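Local coordinates for protein PAN2-PAN3 deadenylation complex catalytic subunit pan2 (Neurospora crassa, PDB 4CZW) that shortens the poly(A) tails of mRNAs as the exonuclease subunit of the Pan2-Pan3 deadenylation complex, using divalent metal cations, at residues 111-116 and 142-147; 288-293 and 348-353; 293-298 and 302-307; 593-598 and 611-616; 616-621 and 625-630. All blocks are in the same frame, centred on the assembly; numbering follows the deposited sequence.

Interaction 1: 111-116 and 142-147; sequences HTSNAS and FDKISQ
Thr112 and Lys144 face each other with their CA atoms 9.1 Å apart, Thr112 opening a type II beta turn that runs to Ala115 and Lys144 sitting on helix 130-149. Asn114 takes the positive-phi position of the turn, and the closing bond from Ala115 N to Thr112 O is weak. The lysine does most of the bridging: its chain bends once, at chi2 (-62°), and then runs straight, which carries the ammonium group across to the turn. There Lys144 NZ donates to Ser113 OG at 2.7 Å, while the backbone oxygen Ser113 O lies 3.5 Å from Lys144 NZ. Lower on the same chain, Lys144 CE rests 4.0 Å from Thr112 CG2, the two side chains sliding past each other in opposite directions. The threonine hydroxyl is engaged elsewhere, bonded to Ala108 O at the end of the preceding helix, and its side chain also touches Leu81 and Phe140. The contact thus joins loop and helix in the USP-like domain; the side chain of Thr112 is about 8 Å from that of Cys80, a zinc ligand. An ammonium group met here by a neutral hydroxyl, with no carboxylate from the turn, suggests that between these two segments the link rests on one hydrogen bond and on hydrocarbon contact rather than on charge pairing.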
# COMPACT_ATOMS: atom_id res chain seq x y z
N HIS A 111 3.89 -8.61 -12.22
CA HIS A 111 5.21 -8.88 -12.78
C HIS A 111 6.13 -9.57 -11.77
O HIS A 111 7.26 -9.93 -12.10
CB HIS A 111 5.86 -7.58 -13.27
CG HIS A 111 5.10 -6.90 -14.37
ND1 HIS A 111 4.94 -7.46 -15.62
CD2 HIS A 111 4.46 -5.71 -14.40
CE1 HIS A 111 4.23 -6.64 -16.37
NE2 HIS A 111 3.93 -5.57 -15.66
N THR A 112 5.64 -9.75 -10.55
CA THR A 112 6.42 -10.39 -9.50
C THR A 112 6.58 -11.89 -9.78
O THR A 112 5.69 -12.52 -10.35
CB THR A 112 5.77 -10.20 -8.11
OG1 THR A 112 5.43 -8.81 -7.93
CG2 THR A 112 6.71 -10.63 -7.00
N SER A 113 7.73 -12.44 -9.40
CA SER A 113 8.00 -13.86 -9.60
C SER A 113 7.02 -14.74 -8.83
O SER A 113 6.60 -14.39 -7.72
CB SER A 113 9.43 -14.20 -9.20
OG SER A 113 9.66 -13.91 -7.83
N ASN A 114 6.64 -15.86 -9.44
CA ASN A 114 5.75 -16.85 -8.84
C ASN A 114 4.34 -16.32 -8.54
O ASN A 114 3.56 -16.98 -7.85
CB ASN A 114 6.36 -17.41 -7.55
CG ASN A 114 7.75 -17.99 -7.77
OD1 ASN A 114 8.02 -18.59 -8.80
ND2 ASN A 114 8.62 -17.80 -6.79
N ALA A 115 4.02 -15.14 -9.06
CA ALA A 115 2.70 -14.56 -8.85
C ALA A 115 1.65 -15.28 -9.68
O ALA A 115 0.49 -15.39 -9.27
CB ALA A 115 2.72 -13.08 -9.18
N SER A 116 2.06 -15.77 -10.84
CA SER A 116 1.15 -16.46 -11.75
C SER A 116 0.83 -17.87 -11.27
O SER A 116 -0.07 -18.53 -11.80
CB SER A 116 1.75 -16.51 -13.15
OG SER A 116 3.01 -17.17 -13.15
N PHE A 142 3.57 -11.54 2.60
CA PHE A 142 4.40 -11.73 3.79
C PHE A 142 5.71 -12.44 3.46
O PHE A 142 6.74 -12.19 4.08
CB PHE A 142 3.63 -12.52 4.85
CG PHE A 142 2.85 -11.66 5.80
CD1 PHE A 142 1.81 -10.87 5.34
CD2 PHE A 142 3.14 -11.65 7.15
CE1 PHE A 142 1.09 -10.07 6.21
CE2 PHE A 142 2.43 -10.86 8.03
CZ PHE A 142 1.40 -10.07 7.55
N ASP A 143 5.66 -13.33 2.47
CA ASP A 143 6.85 -14.05 2.04
C ASP A 143 7.77 -13.14 1.22
O ASP A 143 8.98 -13.12 1.42
CB ASP A 143 6.47 -15.29 1.22
CG ASP A 143 7.68 -16.06 0.73
OD1 ASP A 143 8.71 -16.06 1.44
OD2 ASP A 143 7.60 -16.68 -0.35
N LYS A 144 7.18 -12.39 0.30
CA LYS A 144 7.94 -11.54 -0.60
C LYS A 144 8.59 -10.36 0.12
O LYS A 144 9.77 -10.07 -0.10
CB LYS A 144 7.05 -11.02 -1.74
CG LYS A 144 6.76 -12.07 -2.81
CD LYS A 144 8.04 -12.52 -3.48
CE LYS A 144 7.78 -13.57 -4.55
NZ LYS A 144 9.04 -14.03 -5.19
N ILE A 145 7.83 -9.69 0.98
CA ILE A 145 8.35 -8.52 1.68
C ILE A 145 9.38 -8.92 2.74
O ILE A 145 10.17 -8.09 3.18
CB ILE A 145 7.23 -7.70 2.34
CG1 ILE A 145 6.63 -8.46 3.53
CG2 ILE A 145 6.16 -7.35 1.32
CD1 ILE A 145 5.57 -7.68 4.28
N SER A 146 9.36 -10.18 3.14
CA SER A 146 10.31 -10.68 4.12
C SER A 146 11.71 -10.75 3.52
O SER A 146 12.70 -10.41 4.17
CB SER A 146 9.89 -12.06 4.63
OG SER A 146 10.75 -12.50 5.68
N GLN A 147 11.79 -11.18 2.26
CA GLN A 147 13.07 -11.28 1.57
C GLN A 147 13.44 -9.94 0.93
O GLN A 147 14.61 -9.68 0.67
CB GLN A 147 13.03 -12.39 0.52
CG GLN A 147 12.10 -12.13 -0.65
CD GLN A 147 11.93 -13.34 -1.55
OE1 GLN A 147 11.67 -14.45 -1.07
NE2 GLN A 147 12.10 -13.14 -2.85

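Interaction 2: 288-293 and 348-353; sequences LPEEIG and VGRAEP
Glu290 and Arg350 meet only through the ends of their side chains, the nearest CA atoms being 11.5 Å apart. The close part is one salt bridge: Arg350 NH2 donates to Glu290 OE1 at 3.2 Å and 165°, the oxygen lying near the guanidinium plane. OE1 is met on its anti side, with carboxylate and guanidinium planes turned 63° apart, so the pairing is single rather than two-pronged. Everything else between the segments is loose, and the contact lies at the surface. Each group has further support: Glu290 OE2 forms a salt bridge with Lys374, while Arg350 bonds weakly through NE to Leu325 O and rests against Trp361. A leucine in place of Arg350 would probably leave Glu290 with Lys374 as its remaining charged partner and remove this side-chain tie. The bridge thus links the loop after strand 339-347, at its type I turn Gly349-Glu352, to the residue just before strand 291-297, both strands of the pseudo-USP domain's large mixed sheet.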
# COMPACT_ATOMS: atom_id res chain seq x y z
N LEU A 288 -15.09 -13.16 18.61
CA LEU A 288 -13.77 -12.64 18.26
C LEU A 288 -13.32 -11.58 19.26
O LEU A 288 -13.89 -10.49 19.31
CB LEU A 288 -13.76 -12.07 16.85
CG LEU A 288 -12.45 -11.41 16.40
CD1 LEU A 288 -11.31 -12.42 16.41
CD2 LEU A 288 -12.59 -10.78 15.03
N PRO A 289 -12.30 -11.90 20.07
CA PRO A 289 -11.78 -10.95 21.05
C PRO A 289 -10.87 -9.91 20.40
O PRO A 289 -10.16 -10.23 19.44
CB PRO A 289 -10.99 -11.84 22.01
CG PRO A 289 -10.52 -12.96 21.15
CD PRO A 289 -11.59 -13.19 20.11
N GLU A 290 -10.89 -8.68 20.91
CA GLU A 290 -10.01 -7.64 20.40
C GLU A 290 -8.65 -7.71 21.07
O GLU A 290 -7.74 -6.95 20.74
CB GLU A 290 -10.63 -6.25 20.61
CG GLU A 290 -10.81 -5.88 22.07
CD GLU A 290 -10.99 -4.38 22.27
OE1 GLU A 290 -10.14 -3.61 21.78
OE2 GLU A 290 -11.98 -3.98 22.92
N GLU A 291 -8.51 -8.63 22.01
CA GLU A 291 -7.28 -8.76 22.78
C GLU A 291 -7.04 -10.20 23.21
O GLU A 291 -7.91 -10.84 23.81
CB GLU A 291 -7.33 -7.84 24.00
CG GLU A 291 -5.97 -7.49 24.58
CD GLU A 291 -6.06 -6.43 25.66
OE1 GLU A 291 -6.89 -6.59 26.58
OE2 GLU A 291 -5.31 -5.44 25.59
N ILE A 292 -5.85 -10.72 22.89
CA ILE A 292 -5.48 -12.08 23.28
C ILE A 292 -4.10 -12.12 23.91
O ILE A 292 -3.27 -11.24 23.67
CB ILE A 292 -5.50 -13.04 22.07
CG1 ILE A 292 -4.55 -12.55 20.98
CG2 ILE A 292 -6.91 -13.19 21.53
CD1 ILE A 292 -4.50 -13.46 19.77
N GLY A 293 -3.85 -13.14 24.72
CA GLY A 293 -2.55 -13.36 25.31
C GLY A 293 -2.06 -14.76 24.99
O GLY A 293 -2.79 -15.73 25.17
N VAL A 348 -8.49 2.02 13.64
CA VAL A 348 -7.43 2.94 13.24
C VAL A 348 -6.73 3.58 14.43
O VAL A 348 -5.80 4.38 14.26
CB VAL A 348 -7.97 4.06 12.33
CG1 VAL A 348 -8.61 3.47 11.09
CG2 VAL A 348 -8.97 4.92 13.09
N GLY A 349 -7.16 3.23 15.64
CA GLY A 349 -6.58 3.79 16.85
C GLY A 349 -5.22 3.19 17.19
O GLY A 349 -4.45 3.80 17.93
N ARG A 350 -4.94 2.01 16.66
CA ARG A 350 -3.69 1.32 16.93
C ARG A 350 -2.49 2.09 16.38
O ARG A 350 -1.42 2.12 16.99
CB ARG A 350 -3.70 -0.09 16.34
CG ARG A 350 -5.01 -0.85 16.52
CD ARG A 350 -5.35 -1.08 17.98
NE ARG A 350 -6.54 -1.93 18.12
CZ ARG A 350 -7.14 -2.20 19.27
NH1 ARG A 350 -6.67 -1.69 20.40
NH2 ARG A 350 -8.21 -2.98 19.30
N ALA A 351 -2.68 2.72 15.23
CA ALA A 351 -1.61 3.45 14.56
C ALA A 351 -1.68 4.95 14.85
O ALA A 351 -1.14 5.76 14.10
CB ALA A 351 -1.66 3.20 13.06
N GLU A 352 -2.34 5.30 15.95
CA GLU A 352 -2.48 6.69 16.35
C GLU A 352 -2.03 6.87 17.80
O GLU A 352 -2.01 5.91 18.56
CB GLU A 352 -3.92 7.16 16.18
CG GLU A 352 -4.38 7.28 14.74
CD GLU A 352 -5.82 7.73 14.62
OE1 GLU A 352 -6.51 7.79 15.66
OE2 GLU A 352 -6.26 8.03 13.50
N PRO A 353 -1.65 8.11 18.17
CA PRO A 353 -1.32 8.42 19.57
C PRO A 353 -2.43 7.99 20.53
O PRO A 353 -3.61 8.18 20.23
CB PRO A 353 -1.18 9.95 19.56
CG PRO A 353 -0.69 10.25 18.18
CD PRO A 353 -1.37 9.25 17.28

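Interaction 3: 293-298 and 302-307; sequences GIIVDQ and YCYEGD
A beta hairpin brings Gly293, Ile294 and Ile295 of strand 291-297 against Tyr304, Cys303 and Tyr302 of strand 300-305, the short segment axes 4.5 Å apart and 161° from parallel. Gly293 with Tyr304 and Ile295 with Tyr302 are hydrogen-bonded pairs, each joined by two backbone bonds, among them Tyr304 N to Gly293 O at 2.8 Å. Between them Ile294 and Cys303 form a non-hydrogen-bonded pair, and Ile294 CG1 comes within 4.2 Å of Cys303 SG on the face that packs on Leu231 of helix 227-235. The two tyrosines and Ile295 share the other face. Ile295 points its CD1 at the edge of the Tyr304 ring, 3.5 Å from Tyr304 CE2, placed there by CG1 lying beside the backbone N (chi1 -49°). Ile295 CB meets Tyr302 CB at 4.0 Å, while Asp297 CB reaches the edge of the Tyr302 ring 4.1 Å from CE2. Beyond the hairpin, Tyr304 stacks with His312 and Tyr302 makes a cation-pi contact with Lys232. An alanine at Tyr302 would probably keep the backbone pairing and the CB contact to Ile295 yet leave Lys232 without this aromatic partner and Asp297 CB without the ring edge it rests on. Such alternation is that of an antiparallel beta hairpin, here at the margin of the pseudo-USP domain's large mixed sheet, where strand 291-297 also pairs with strand 321-334.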
# COMPACT_ATOMS: atom_id res chain seq x y z
N GLY A 293 -3.85 -13.14 24.72
CA GLY A 293 -2.55 -13.36 25.31
C GLY A 293 -2.06 -14.76 24.99
O GLY A 293 -2.79 -15.73 25.17
N ILE A 294 -0.82 -14.87 24.52
CA ILE A 294 -0.28 -16.15 24.10
C ILE A 294 0.95 -16.57 24.90
O ILE A 294 1.88 -15.78 25.09
CB ILE A 294 0.07 -16.14 22.60
CG1 ILE A 294 -1.15 -15.76 21.76
CG2 ILE A 294 0.60 -17.50 22.16
CD1 ILE A 294 -0.90 -15.75 20.27
N ILE A 295 0.95 -17.81 25.38
CA ILE A 295 2.06 -18.37 26.13
C ILE A 295 2.79 -19.46 25.33
O ILE A 295 2.17 -20.43 24.91
CB ILE A 295 1.61 -18.98 27.48
CG1 ILE A 295 0.71 -18.01 28.24
CG2 ILE A 295 2.81 -19.36 28.32
CD1 ILE A 295 0.61 -18.31 29.72
N VAL A 296 4.09 -19.29 25.13
CA VAL A 296 4.89 -20.33 24.49
C VAL A 296 5.75 -21.05 25.53
O VAL A 296 6.70 -20.48 26.06
CB VAL A 296 5.80 -19.76 23.39
CG1 VAL A 296 6.69 -20.86 22.82
CG2 VAL A 296 4.97 -19.12 22.29
N ASP A 297 5.40 -22.30 25.82
CA ASP A 297 6.11 -23.06 26.84
C ASP A 297 6.38 -24.50 26.41
O ASP A 297 5.45 -25.28 26.20
CB ASP A 297 5.31 -23.06 28.15
CG ASP A 297 6.03 -23.77 29.28
OD1 ASP A 297 7.28 -23.75 29.29
OD2 ASP A 297 5.35 -24.35 30.15
N GLN A 298 7.66 -24.83 26.28
CA GLN A 298 8.11 -26.18 25.93
C GLN A 298 7.48 -26.70 24.64
O GLN A 298 6.96 -27.81 24.59
CB GLN A 298 7.83 -27.15 27.08
CG GLN A 298 8.58 -26.84 28.36
CD GLN A 298 8.30 -27.83 29.47
OE1 GLN A 298 7.40 -28.67 29.35
NE2 GLN A 298 9.07 -27.74 30.55
N TYR A 302 -0.26 -21.56 24.37
CA TYR A 302 -1.47 -21.39 25.15
C TYR A 302 -2.04 -19.98 24.97
O TYR A 302 -1.36 -18.99 25.24
CB TYR A 302 -1.19 -21.66 26.63
CG TYR A 302 -0.50 -22.99 26.88
CD1 TYR A 302 -1.23 -24.16 27.01
CD2 TYR A 302 0.88 -23.07 26.97
CE1 TYR A 302 -0.61 -25.37 27.24
CE2 TYR A 302 1.52 -24.27 27.19
CZ TYR A 302 0.76 -25.42 27.32
OH TYR A 302 1.39 -26.63 27.54
N CYS A 303 -3.29 -19.91 24.52
CA CYS A 303 -3.92 -18.62 24.25
C CYS A 303 -5.07 -18.35 25.22
O CYS A 303 -5.83 -19.25 25.57
CB CYS A 303 -4.42 -18.57 22.81
SG CYS A 303 -5.09 -16.97 22.31
N TYR A 304 -5.20 -17.09 25.64
CA TYR A 304 -6.25 -16.70 26.57
C TYR A 304 -6.96 -15.43 26.12
O TYR A 304 -6.38 -14.60 25.42
CB TYR A 304 -5.67 -16.51 27.98
CG TYR A 304 -4.88 -17.69 28.48
CD1 TYR A 304 -5.52 -18.80 29.02
CD2 TYR A 304 -3.49 -17.70 28.40
CE1 TYR A 304 -4.79 -19.88 29.48
CE2 TYR A 304 -2.76 -18.79 28.85
CZ TYR A 304 -3.42 -19.87 29.39
OH TYR A 304 -2.69 -20.95 29.85
N GLU A 305 -8.22 -15.29 26.53
CA GLU A 305 -9.02 -14.13 26.14
C GLU A 305 -10.03 -13.78 27.24
O GLU A 305 -10.30 -14.58 28.13
CB GLU A 305 -9.76 -14.40 24.83
CG GLU A 305 -10.81 -15.49 24.93
CD GLU A 305 -11.44 -15.83 23.59
OE1 GLU A 305 -10.72 -16.35 22.71
OE2 GLU A 305 -12.65 -15.57 23.42
N GLY A 306 -10.57 -12.57 27.16
CA GLY A 306 -11.58 -12.12 28.10
C GLY A 306 -11.08 -12.03 29.53
O GLY A 306 -9.95 -11.63 29.78
N ASP A 307 -11.95 -12.39 30.48
CA ASP A 307 -11.60 -12.37 31.89
C ASP A 307 -10.55 -13.42 32.22
O ASP A 307 -9.76 -13.26 33.15
CB ASP A 307 -12.84 -12.58 32.76
CG ASP A 307 -13.88 -11.49 32.56
OD1 ASP A 307 -13.50 -10.36 32.20
OD2 ASP A 307 -15.08 -11.77 32.76

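Interaction 4: 593-598 and 611-616; sequences LKEDIQ and ALKLYR
Lys613 NZ pairs with Glu595 OE2 at 3.5 Å, a salt bridge between helix 604-623 and the loop that leads into it. The other carboxylate oxygen stands further off, with Glu595 OE1 4.2 Å from Lys613 NZ, so the pairing leans to one side of the acid. Both side chains are extended beyond CG and cross at about a right angle, the lysine reaching out straight from the helix. The length of the bridge and the exposure of Lys613 suggest a fairly weak electrostatic tie near solvent.

Beside it, the apolar half of the contact belongs to Leu593. Leu593 CD1 does the touching, 3.7 Å from Lys613 CB and 3.9 Å from Leu614 CD2, so one methyl lies against the root of the lysine and the tip of the leucine. This is where helix 585-592 ends: Lys594 leaves helical geometry with positive phi, and the chain turns back to pack on the last long helix of the exonuclease domain, a member of the RNase H clan. That helix also carries Asp607, which probably binds a catalytic metal; the side chain of Leu614 is about 9 Å from that of Asp607. Leu614 turns its end to the loop by placing CG beside the backbone N (chi1 -73°), and it packs on Leu585 and Leu588 of helix 585-592 as well, while Leu593 leans on Lys617 one turn further along.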
# COMPACT_ATOMS: atom_id res chain seq x y z
N LEU A 593 1.93 35.51 -21.93
CA LEU A 593 3.31 35.41 -22.39
C LEU A 593 3.45 35.73 -23.88
O LEU A 593 4.56 35.82 -24.40
CB LEU A 593 3.87 34.01 -22.12
CG LEU A 593 3.89 33.53 -20.66
CD1 LEU A 593 4.31 32.07 -20.59
CD2 LEU A 593 4.81 34.40 -19.83
N LYS A 594 2.31 35.89 -24.55
CA LYS A 594 2.27 36.10 -26.00
C LYS A 594 3.02 35.00 -26.74
O LYS A 594 3.80 35.28 -27.65
CB LYS A 594 2.84 37.47 -26.37
CG LYS A 594 1.89 38.63 -26.16
CD LYS A 594 2.36 39.54 -25.04
CE LYS A 594 1.55 40.83 -25.00
NZ LYS A 594 1.95 41.70 -23.87
N GLU A 595 2.78 33.75 -26.35
CA GLU A 595 3.46 32.61 -26.97
C GLU A 595 2.48 31.60 -27.54
O GLU A 595 1.39 31.39 -27.00
CB GLU A 595 4.37 31.92 -25.95
CG GLU A 595 5.48 32.79 -25.39
CD GLU A 595 6.40 32.03 -24.46
OE1 GLU A 595 6.32 30.78 -24.43
OE2 GLU A 595 7.19 32.67 -23.74
N ASP A 596 2.86 30.98 -28.65
CA ASP A 596 2.10 29.87 -29.22
C ASP A 596 2.82 28.57 -28.90
O ASP A 596 3.82 28.24 -29.53
CB ASP A 596 1.92 30.05 -30.72
CG ASP A 596 0.96 29.03 -31.31
OD1 ASP A 596 0.22 28.39 -30.54
OD2 ASP A 596 0.94 28.88 -32.55
N ILE A 597 2.30 27.83 -27.93
CA ILE A 597 2.97 26.63 -27.44
C ILE A 597 2.37 25.35 -28.02
O ILE A 597 2.68 24.25 -27.56
CB ILE A 597 2.91 26.55 -25.90
CG1 ILE A 597 1.48 26.33 -25.42
CG2 ILE A 597 3.49 27.82 -25.29
CD1 ILE A 597 1.35 26.18 -23.93
N GLN A 598 1.53 25.50 -29.04
CA GLN A 598 0.89 24.35 -29.68
C GLN A 598 1.43 24.11 -31.08
O GLN A 598 0.91 23.27 -31.82
CB GLN A 598 -0.62 24.54 -29.73
CG GLN A 598 -1.30 24.55 -28.37
CD GLN A 598 -2.79 24.76 -28.48
OE1 GLN A 598 -3.27 25.44 -29.39
NE2 GLN A 598 -3.54 24.17 -27.56
N ALA A 611 4.49 26.66 -17.51
CA ALA A 611 3.78 26.82 -16.24
C ALA A 611 4.60 27.64 -15.25
O ALA A 611 4.07 28.44 -14.50
CB ALA A 611 3.43 25.47 -15.65
N LEU A 612 5.92 27.42 -15.27
CA LEU A 612 6.82 28.16 -14.40
C LEU A 612 6.84 29.64 -14.78
O LEU A 612 6.84 30.51 -13.90
CB LEU A 612 8.24 27.58 -14.48
CG LEU A 612 9.29 28.26 -13.59
CD1 LEU A 612 8.88 28.18 -12.13
CD2 LEU A 612 10.66 27.64 -13.81
N LYS A 613 6.84 29.92 -16.08
CA LYS A 613 6.78 31.29 -16.57
C LYS A 613 5.48 31.96 -16.16
O LYS A 613 5.45 33.13 -15.79
CB LYS A 613 6.93 31.32 -18.10
CG LYS A 613 8.32 31.00 -18.61
CD LYS A 613 8.36 31.05 -20.13
CE LYS A 613 9.78 30.87 -20.65
NZ LYS A 613 9.83 30.94 -22.14
N LEU A 614 4.39 31.20 -16.25
CA LEU A 614 3.07 31.70 -15.88
C LEU A 614 2.99 32.05 -14.40
O LEU A 614 2.35 33.03 -14.02
CB LEU A 614 1.99 30.67 -16.23
CG LEU A 614 1.68 30.51 -17.72
CD1 LEU A 614 0.71 29.35 -17.94
CD2 LEU A 614 1.11 31.79 -18.30
N TYR A 615 3.65 31.25 -13.57
CA TYR A 615 3.66 31.51 -12.13
C TYR A 615 4.48 32.75 -11.81
O TYR A 615 4.15 33.50 -10.89
CB TYR A 615 4.21 30.31 -11.36
CG TYR A 615 4.36 30.57 -9.88
CD1 TYR A 615 3.25 30.61 -9.05
CD2 TYR A 615 5.61 30.79 -9.31
CE1 TYR A 615 3.37 30.87 -7.70
CE2 TYR A 615 5.74 31.04 -7.96
CZ TYR A 615 4.62 31.08 -7.16
OH TYR A 615 4.75 31.33 -5.81
N ARG A 616 5.56 32.96 -12.56
CA ARG A 616 6.40 34.13 -12.36
C ARG A 616 5.65 35.41 -12.72
O ARG A 616 5.80 36.44 -12.07
CB ARG A 616 7.69 34.02 -13.17
CG ARG A 616 8.62 32.91 -12.70
CD ARG A 616 8.85 32.99 -11.20
NE ARG A 616 9.75 31.94 -10.72
CZ ARG A 616 9.98 31.67 -9.44
NH1 ARG A 616 9.36 32.37 -8.50
NH2 ARG A 616 10.81 30.70 -9.10

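Interaction 5: 616-621 and 625-630; sequences RKYEEF and GSFHDV
Tyr618 sets the edge of its ring against the face of Phe627 in a T-shaped pair, the centroids 5.0 Å apart and the planes at 79°. CD1 of Tyr618 leads this approach, 3.4 Å from Phe627 CE1. Both rings reach the meeting point by holding CG anti to their backbone N, with chi1 167° for Tyr618 and 177° for Phe627. Phe621 is turned differently: Val630 CG2 sits over its centre, 4.1 Å from the centroid, a CH-pi contact, and Lys617 O of its own helix lies over the opposite face, nearer the rim. At its root, Phe621 CB meets Phe627 CB at 3.7 Å, at the edge of the Phe627 ring. The backbone keeps the two helices close. Phe621 O accepts Ser626 N at 2.9 Å and, weakly, Phe627 N, and with Gly625 at positive phi the six-to-one bond to Ser626 is consistent with a Schellman motif at the end of helix 604-623. The turn sends helix 627-634 off at once, and both helices lie on Leu592 of helix 585-592 through Phe621 and Val630, while Tyr618 touches Phe574 in the loop after helix 570-573.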
# COMPACT_ATOMS: atom_id res chain seq x y z
N ARG A 616 5.56 32.96 -12.56
CA ARG A 616 6.40 34.13 -12.36
C ARG A 616 5.65 35.41 -12.72
O ARG A 616 5.80 36.44 -12.07
CB ARG A 616 7.69 34.02 -13.17
CG ARG A 616 8.62 32.91 -12.70
CD ARG A 616 8.85 32.99 -11.20
NE ARG A 616 9.75 31.94 -10.72
CZ ARG A 616 9.98 31.67 -9.44
NH1 ARG A 616 9.36 32.37 -8.50
NH2 ARG A 616 10.81 30.70 -9.10
N LYS A 617 4.83 35.32 -13.77
CA LYS A 617 3.96 36.43 -14.15
C LYS A 617 2.94 36.70 -13.05
O LYS A 617 2.61 37.85 -12.77
CB LYS A 617 3.25 36.13 -15.47
CG LYS A 617 4.12 36.29 -16.70
CD LYS A 617 4.58 37.73 -16.85
CE LYS A 617 5.44 37.91 -18.09
NZ LYS A 617 5.94 39.31 -18.22
N TYR A 618 2.45 35.63 -12.44
CA TYR A 618 1.49 35.73 -11.34
C TYR A 618 2.10 36.46 -10.15
O TYR A 618 1.43 37.26 -9.50
CB TYR A 618 1.01 34.34 -10.93
CG TYR A 618 0.25 34.32 -9.62
CD1 TYR A 618 -0.99 34.92 -9.50
CD2 TYR A 618 0.79 33.69 -8.50
CE1 TYR A 618 -1.69 34.89 -8.31
CE2 TYR A 618 0.10 33.66 -7.30
CZ TYR A 618 -1.13 34.26 -7.21
OH TYR A 618 -1.82 34.24 -6.02
N GLU A 619 3.37 36.17 -9.86
CA GLU A 619 4.07 36.84 -8.77
C GLU A 619 4.22 38.33 -9.06
O GLU A 619 4.12 39.16 -8.15
CB GLU A 619 5.44 36.20 -8.55
CG GLU A 619 5.40 34.81 -7.94
CD GLU A 619 6.76 34.33 -7.49
OE1 GLU A 619 7.76 34.63 -8.18
OE2 GLU A 619 6.84 33.65 -6.45
N GLU A 620 4.46 38.66 -10.32
CA GLU A 620 4.59 40.06 -10.73
C GLU A 620 3.27 40.80 -10.60
O GLU A 620 3.23 41.94 -10.14
CB GLU A 620 5.10 40.15 -12.17
CG GLU A 620 6.49 39.56 -12.38
CD GLU A 620 6.92 39.59 -13.83
OE1 GLU A 620 6.24 40.25 -14.64
OE2 GLU A 620 7.94 38.94 -14.16
N PHE A 621 2.18 40.14 -11.00
CA PHE A 621 0.85 40.73 -10.96
C PHE A 621 0.40 40.99 -9.52
O PHE A 621 -0.22 42.02 -9.23
CB PHE A 621 -0.16 39.84 -11.67
CG PHE A 621 0.12 39.65 -13.14
CD1 PHE A 621 0.91 40.55 -13.83
CD2 PHE A 621 -0.41 38.57 -13.82
CE1 PHE A 621 1.17 40.38 -15.18
CE2 PHE A 621 -0.16 38.39 -15.17
CZ PHE A 621 0.63 39.30 -15.85
N GLY A 625 0.01 44.73 -7.82
CA GLY A 625 -1.41 44.90 -7.58
C GLY A 625 -2.27 44.97 -8.82
O GLY A 625 -3.35 45.57 -8.81
N SER A 626 -1.81 44.34 -9.90
CA SER A 626 -2.55 44.37 -11.16
C SER A 626 -3.22 43.03 -11.46
O SER A 626 -3.83 42.85 -12.51
CB SER A 626 -1.63 44.75 -12.32
OG SER A 626 -0.60 43.80 -12.49
N PHE A 627 -3.12 42.09 -10.52
CA PHE A 627 -3.63 40.74 -10.74
C PHE A 627 -5.15 40.70 -10.88
O PHE A 627 -5.69 39.93 -11.68
CB PHE A 627 -3.20 39.80 -9.60
CG PHE A 627 -3.76 38.41 -9.73
CD1 PHE A 627 -3.31 37.56 -10.73
CD2 PHE A 627 -4.74 37.96 -8.86
CE1 PHE A 627 -3.82 36.29 -10.85
CE2 PHE A 627 -5.25 36.68 -8.98
CZ PHE A 627 -4.79 35.84 -9.98
N HIS A 628 -5.85 41.52 -10.09
CA HIS A 628 -7.30 41.57 -10.15
C HIS A 628 -7.78 42.00 -11.53
O HIS A 628 -8.72 41.43 -12.08
CB HIS A 628 -7.86 42.53 -9.09
CG HIS A 628 -9.33 42.76 -9.21
ND1 HIS A 628 -10.27 41.80 -8.90
CD2 HIS A 628 -10.03 43.85 -9.61
CE1 HIS A 628 -11.48 42.29 -9.10
NE2 HIS A 628 -11.36 43.53 -9.53
N ASP A 629 -7.12 43.00 -12.10
CA ASP A 629 -7.46 43.51 -13.42
C ASP A 629 -7.17 42.47 -14.50
O ASP A 629 -7.95 42.32 -15.44
CB ASP A 629 -6.71 44.80 -13.71
CG ASP A 629 -7.08 45.92 -12.75
OD1 ASP A 629 -8.25 45.97 -12.32
OD2 ASP A 629 -6.20 46.74 -12.42
N VAL A 630 -6.05 41.77 -14.36
CA VAL A 630 -5.67 40.73 -15.31
C VAL A 630 -6.66 39.57 -15.27
O VAL A 630 -7.09 39.07 -16.30
CB VAL A 630 -4.25 40.21 -15.04
CG1 VAL A 630 -3.94 38.99 -15.90
CG2 VAL A 630 -3.22 41.31 -15.28

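Overall arrangement
Interaction 1 comes first along the chain, closing a loop about half helical near the first zinc site of the pseudo-USP domain. Interaction 2 then spans a longer excursion, rich in strands, and interaction 3, a tight hairpin, falls within that span; the two share Gly293 and strand 291-297, and Ile292 packs on Cys303. Far away, in the exonuclease domain, interaction 4 closes the loop between helices 585-592 and 604-623. Interaction 5 follows in series at the end of the latter helix, sharing Arg616 with interaction 4 and touching it through Leu593 and Lys617. Centres of interactions 3 and 5 are about 69 Å apart, on opposite sides of the chain's centre.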